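Copper chaperone PCu(A)C (Methylosinus trichosporium OB3b, PDB 6P1F) binds copper through a histidine brace in its PCu(A)C domain and probably acts as a copper chaperone in a methane-oxidizing bacterium. Local coordinates at residues V5-A17 against Q26-D39. Numbering follows the deposited sequence.
Sequences VGKIKIEHPWLRA and QLYMLVVNSADRPD
W14 and Y28 face each other as an antiparallel hydrogen-bonded pair: Y28 N donates to W14 O (2.7 Å), nearly in line with the carbonyl, and W14 N returns a bond to Y28 O. Their side chains emerge on one face of the sheet. With CG held between the backbone N and carbonyl carbon, chi1 63° turns one face of the W14 indole to Y28. Followed outward, Y28 CB lies 4.1 Å from the centroid of the W14 five-membered ring, 27° off its normal, a CH-pi contact. Y28 CG faces W14 CZ2 and CE2; CD2, over the indole but offset toward its rim, comes 3.4 Å from CZ2. Y28 CE2 reaches W14 CH2 at 3.5 Å, and OH bonds Q26 OE1 at 2.7 Å. The six-membered rings meet obliquely, planes 38° apart. R16 CD passes 3.6 Å from Y28 OH, while its NE bonds A122 O. Replacing W14 by an alanine is likely to open a gap beside Y28 CB, CD2 and CE2, which lose the indole face they pack on. I10, on the opposite face, brings CG2 to 3.8 Å from M29 SD. Between E11–L30 and W14–Y28 the register slips by one residue, a beta bulge at H12 and P13; H12 is a copper ligand of this protein, though no metal is bound here. Strands 8-16 and 24-33 thus form a bulged antiparallel beta hairpin of the PCu(A)C fold.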
loop_
_atom_site.group_PDB
_atom_site.type_symbol
_atom_site.label_atom_id
_atom_site.label_comp_id
_atom_site.label_asym_id
_atom_site.label_seq_id
_atom_site.Cartn_x
_atom_site.Cartn_y
_atom_site.Cartn_z
ATOM N N VAL A 5 -9.184 -2.988 10.508
ATOM C CA VAL A 5 -10.552 -3.397 10.202
ATOM C C VAL A 5 -10.558 -4.898 10.454
ATOM O O VAL A 5 -9.661 -5.617 10.018
ATOM C CB VAL A 5 -11.012 -3.025 8.753
ATOM C CG1 VAL A 5 -10.155 -3.710 7.672
ATOM C CG2 VAL A 5 -12.487 -3.340 8.585
ATOM N N GLY A 6 -11.511 -5.393 11.238
ATOM C CA GLY A 6 -11.365 -6.804 11.613
ATOM C C GLY A 6 -10.068 -7.090 12.349
ATOM O O GLY A 6 -9.653 -6.354 13.226
ATOM N N LYS A 7 -9.372 -8.145 11.904
ATOM C CA LYS A 7 -8.095 -8.566 12.468
ATOM C C LYS A 7 -6.895 -8.061 11.610
ATOM O O LYS A 7 -5.751 -8.433 11.862
ATOM C CB LYS A 7 -8.081 -10.104 12.569
ATOM C CG LYS A 7 -9.166 -10.671 13.493
ATOM C CD LYS A 7 -8.740 -10.522 14.942
ATOM C CE LYS A 7 -9.289 -11.662 15.792
ATOM N NZ LYS A 7 -10.771 -11.826 15.632
ATOM N N ILE A 8 -7.180 -7.196 10.638
ATOM C CA ILE A 8 -6.168 -6.545 9.809
ATOM C C ILE A 8 -5.752 -5.209 10.385
ATOM O O ILE A 8 -6.599 -4.432 10.831
ATOM C CB ILE A 8 -6.709 -6.305 8.384
ATOM C CG1 ILE A 8 -6.928 -7.637 7.686
ATOM C CG2 ILE A 8 -5.792 -5.404 7.580
ATOM C CD1 ILE A 8 -5.641 -8.384 7.414
ATOM N N LYS A 9 -4.436 -4.948 10.409
ATOM C CA LYS A 9 -3.948 -3.624 10.756
ATOM C C LYS A 9 -3.103 -3.135 9.636
ATOM O O LYS A 9 -2.388 -3.912 9.019
ATOM C CB LYS A 9 -3.102 -3.622 12.045
ATOM C CG LYS A 9 -3.968 -3.778 13.282
ATOM C CD LYS A 9 -3.208 -3.362 14.560
ATOM C CE LYS A 9 -4.178 -3.296 15.740
ATOM N NZ LYS A 9 -3.594 -2.590 16.930
ATOM N N ILE A 10 -3.141 -1.836 9.395
ATOM C CA ILE A 10 -2.256 -1.220 8.412
ATOM C C ILE A 10 -1.512 -0.130 9.160
ATOM O O ILE A 10 -2.136 0.757 9.732
ATOM C CB ILE A 10 -3.036 -0.634 7.219
ATOM C CG1 ILE A 10 -3.889 -1.723 6.521
ATOM C CG2 ILE A 10 -2.074 0.021 6.219
ATOM C CD1 ILE A 10 -5.380 -1.763 6.983
ATOM N N GLU A 11 -0.181 -0.195 9.165
ATOM C CA GLU A 11 0.605 0.754 9.963
ATOM C C GLU A 11 1.375 1.695 9.069
ATOM O O GLU A 11 2.066 1.248 8.151
ATOM C CB GLU A 11 1.603 0.015 10.865
ATOM C CG GLU A 11 0.966 -1.043 11.770
ATOM C CD GLU A 11 0.337 -0.473 13.037
ATOM O OE1 GLU A 11 0.357 0.770 13.259
ATOM O OE2 GLU A 11 -0.169 -1.302 13.827
ATOM N N HIS A 12 1.272 2.982 9.380
ATOM C CA HIS A 12 2.078 4.058 8.776
ATOM C C HIS A 12 2.220 3.994 7.245
ATOM O O HIS A 12 3.334 4.003 6.713
ATOM C CB HIS A 12 3.472 4.087 9.419
ATOM C CG HIS A 12 3.440 4.371 10.890
ATOM N ND1 HIS A 12 3.777 5.599 11.424
ATOM C CD2 HIS A 12 3.087 3.593 11.939
ATOM C CE1 HIS A 12 3.656 5.555 12.738
ATOM N NE2 HIS A 12 3.238 4.348 13.077
ATOM N N PRO A 13 1.093 3.921 6.535
ATOM C CA PRO A 13 1.205 3.956 5.068
ATOM C C PRO A 13 1.774 5.276 4.580
ATOM O O PRO A 13 1.382 6.372 5.031
ATOM C CB PRO A 13 -0.238 3.764 4.598
ATOM C CG PRO A 13 -1.101 4.291 5.781
ATOM C CD PRO A 13 -0.316 3.893 6.989
ATOM N N TRP A 14 2.719 5.191 3.649
ATOM C CA TRP A 14 3.259 6.409 3.072
ATOM C C TRP A 14 3.705 6.117 1.655
ATOM O O TRP A 14 3.897 4.958 1.304
ATOM C CB TRP A 14 4.449 6.948 3.895
ATOM C CG TRP A 14 5.665 6.049 3.968
ATOM C CD1 TRP A 14 5.846 4.966 4.781
ATOM C CD2 TRP A 14 6.865 6.170 3.186
ATOM N NE1 TRP A 14 7.090 4.389 4.538
ATOM C CE2 TRP A 14 7.736 5.135 3.589
ATOM C CE3 TRP A 14 7.287 7.074 2.193
ATOM C CZ2 TRP A 14 9.028 4.979 3.036
ATOM C CZ3 TRP A 14 8.570 6.912 1.642
ATOM C CH2 TRP A 14 9.406 5.870 2.060
ATOM N N LEU A 15 3.878 7.165 0.866
ATOM C CA LEU A 15 4.342 6.972 -0.520
ATOM C C LEU A 15 5.343 8.034 -0.889
ATOM O O LEU A 15 5.373 9.128 -0.312
ATOM C CB LEU A 15 3.160 6.990 -1.489
ATOM C CG LEU A 15 2.283 8.247 -1.584
ATOM C CD1 LEU A 15 2.759 9.230 -2.672
ATOM C CD2 LEU A 15 0.828 7.836 -1.871
ATOM N N ARG A 16 6.195 7.697 -1.844
ATOM C CA ARG A 16 7.059 8.674 -2.485
ATOM C C ARG A 16 6.300 9.428 -3.536
ATOM O O ARG A 16 5.725 8.820 -4.453
ATOM C CB ARG A 16 8.245 7.967 -3.125
ATOM C CG ARG A 16 9.253 7.479 -2.155
ATOM C CD ARG A 16 10.290 6.666 -2.886
ATOM N NE ARG A 16 11.507 6.478 -2.105
ATOM C CZ ARG A 16 12.533 5.737 -2.507
ATOM N NH1 ARG A 16 12.469 5.110 -3.680
ATOM N NH2 ARG A 16 13.612 5.606 -1.745
ATOM N N ALA A 17 6.293 10.757 -3.447
ATOM C CA ALA A 17 5.574 11.524 -4.446
ATOM C C ALA A 17 6.194 11.218 -5.810
ATOM O O ALA A 17 7.398 11.013 -5.892
ATOM C CB ALA A 17 5.639 12.997 -4.140
ATOM N N GLN A 26 5.911 4.746 -5.603
ATOM C CA GLN A 26 5.914 3.584 -4.719
ATOM C C GLN A 26 5.269 3.936 -3.405
ATOM O O GLN A 26 5.479 5.010 -2.879
ATOM C CB GLN A 26 7.318 3.073 -4.497
ATOM C CG GLN A 26 7.922 2.533 -5.780
ATOM C CD GLN A 26 9.131 1.655 -5.555
ATOM O OE1 GLN A 26 9.656 1.532 -4.435
ATOM N NE2 GLN A 26 9.586 1.013 -6.638
ATOM N N LEU A 27 4.461 3.004 -2.912
ATOM C CA LEU A 27 3.770 3.130 -1.643
ATOM C C LEU A 27 4.271 2.029 -0.702
ATOM O O LEU A 27 4.565 0.928 -1.126
ATOM C CB LEU A 27 2.262 3.028 -1.847
ATOM C CG LEU A 27 1.398 3.056 -0.580
ATOM C CD1 LEU A 27 0.100 3.859 -0.780
ATOM C CD2 LEU A 27 1.137 1.652 -0.119
ATOM N N TYR A 28 4.382 2.349 0.592
ATOM C CA TYR A 28 4.885 1.414 1.564
ATOM C C TYR A 28 3.998 1.392 2.789
ATOM O O TYR A 28 3.646 2.439 3.294
ATOM C CB TYR A 28 6.303 1.798 1.991
ATOM C CG TYR A 28 7.204 2.163 0.842
ATOM C CD1 TYR A 28 7.874 1.175 0.119
ATOM C CD2 TYR A 28 7.359 3.488 0.472
ATOM C CE1 TYR A 28 8.709 1.530 -0.932
ATOM C CE2 TYR A 28 8.191 3.848 -0.558
ATOM C CZ TYR A 28 8.868 2.851 -1.257
ATOM O OH TYR A 28 9.711 3.157 -2.302
ATOM N N MET A 29 3.588 0.215 3.227
ATOM C CA MET A 29 2.792 0.123 4.441
ATOM C C MET A 29 3.058 -1.208 5.097
ATOM O O MET A 29 3.322 -2.196 4.420
ATOM C CB MET A 29 1.298 0.252 4.129
ATOM C CG MET A 29 0.799 -0.779 3.101
ATOM S SD MET A 29 -0.923 -0.392 2.611
ATOM C CE MET A 29 -1.171 -1.596 1.284
ATOM N N LEU A 30 2.963 -1.241 6.418
ATOM C CA LEU A 30 3.060 -2.497 7.145
ATOM C C LEU A 30 1.674 -3.084 7.236
ATOM O O LEU A 30 0.768 -2.427 7.763
ATOM C CB LEU A 30 3.651 -2.223 8.541
ATOM C CG LEU A 30 3.561 -3.329 9.595
ATOM C CD1 LEU A 30 4.159 -4.625 9.097
ATOM C CD2 LEU A 30 4.341 -2.826 10.804
ATOM N N VAL A 31 1.476 -4.275 6.671
ATOM C CA VAL A 31 0.159 -4.913 6.733
ATOM C C VAL A 31 0.228 -6.101 7.669
ATOM O O VAL A 31 1.105 -6.959 7.536
ATOM C CB VAL A 31 -0.278 -5.397 5.341
ATOM C CG1 VAL A 31 -1.671 -6.047 5.410
ATOM C CG2 VAL A 31 -0.273 -4.242 4.341
ATOM N N VAL A 32 -0.692 -6.178 8.616
ATOM C CA VAL A 32 -0.615 -7.251 9.589
ATOM C C VAL A 32 -1.926 -8.017 9.605
ATOM O O VAL A 32 -2.996 -7.420 9.670
ATOM C CB VAL A 32 -0.322 -6.713 11.014
ATOM C CG1 VAL A 32 -0.385 -7.833 12.002
ATOM C CG2 VAL A 32 1.054 -6.013 11.072
ATOM N N ASN A 33 -1.854 -9.334 9.441
ATOM C CA ASN A 33 -3.051 -10.150 9.636
ATOM C C ASN A 33 -2.951 -10.873 10.962
ATOM O O ASN A 33 -2.160 -11.815 11.105
ATOM C CB ASN A 33 -3.221 -11.163 8.491
ATOM C CG ASN A 33 -4.457 -12.036 8.686
ATOM O OD1 ASN A 33 -5.399 -11.643 9.377
ATOM N ND2 ASN A 33 -4.491 -13.212 8.027
ATOM N N SER A 34 -3.756 -10.436 11.950
ATOM C CA SER A 34 -3.765 -11.093 13.246
ATOM C C SER A 34 -4.796 -12.203 13.346
ATOM O O SER A 34 -4.949 -12.779 14.418
ATOM C CB SER A 34 -4.023 -10.082 14.366
ATOM O OG SER A 34 -2.884 -9.276 14.463
ATOM N N ALA A 35 -5.494 -12.513 12.256
ATOM C CA ALA A 35 -6.447 -13.641 12.268
ATOM C C ALA A 35 -5.743 -14.993 12.219
ATOM O O ALA A 35 -4.633 -15.124 11.691
ATOM C CB ALA A 35 -7.434 -13.552 11.080
ATOM N N ASP A 36 -6.426 -16.001 12.748
ATOM C CA ASP A 36 -6.005 -17.394 12.664
ATOM C C ASP A 36 -6.330 -18.004 11.320
ATOM O O ASP A 36 -6.179 -19.210 11.154
ATOM C CB ASP A 36 -6.736 -18.251 13.703
ATOM C CG ASP A 36 -6.257 -18.020 15.087
ATOM O OD1 ASP A 36 -5.186 -17.395 15.228
ATOM O OD2 ASP A 36 -6.950 -18.477 16.027
ATOM N N ARG A 37 -6.870 -17.189 10.419
ATOM C CA ARG A 37 -7.292 -17.615 9.076
ATOM C C ARG A 37 -6.668 -16.625 8.105
ATOM O O ARG A 37 -6.335 -15.507 8.493
ATOM C CB ARG A 37 -8.820 -17.615 8.920
ATOM C CG ARG A 37 -9.597 -18.167 10.110
ATOM C CD ARG A 37 -10.262 -19.498 9.780
ATOM N NE ARG A 37 -11.276 -19.372 8.734
ATOM C CZ ARG A 37 -11.533 -20.308 7.822
ATOM N NH1 ARG A 37 -10.846 -21.449 7.818
ATOM N NH2 ARG A 37 -12.474 -20.101 6.906
ATOM N N PRO A 38 -6.459 -17.035 6.848
ATOM C CA PRO A 38 -5.807 -16.115 5.934
ATOM C C PRO A 38 -6.764 -15.017 5.486
ATOM O O PRO A 38 -7.978 -15.099 5.680
ATOM C CB PRO A 38 -5.410 -17.013 4.731
ATOM C CG PRO A 38 -6.385 -18.150 4.798
ATOM C CD PRO A 38 -6.659 -18.378 6.267
ATOM N N ASP A 39 -6.196 -13.957 4.936
ATOM C CA ASP A 39 -6.997 -12.922 4.313
ATOM C C ASP A 39 -6.319 -12.595 2.975
ATOM O O ASP A 39 -5.284 -13.159 2.643
ATOM C CB ASP A 39 -7.103 -11.655 5.203
ATOM C CG ASP A 39 -8.379 -10.856 4.955
ATOM O OD1 ASP A 39 -8.908 -10.854 3.835
ATOM O OD2 ASP A 39 -8.843 -10.179 5.904
#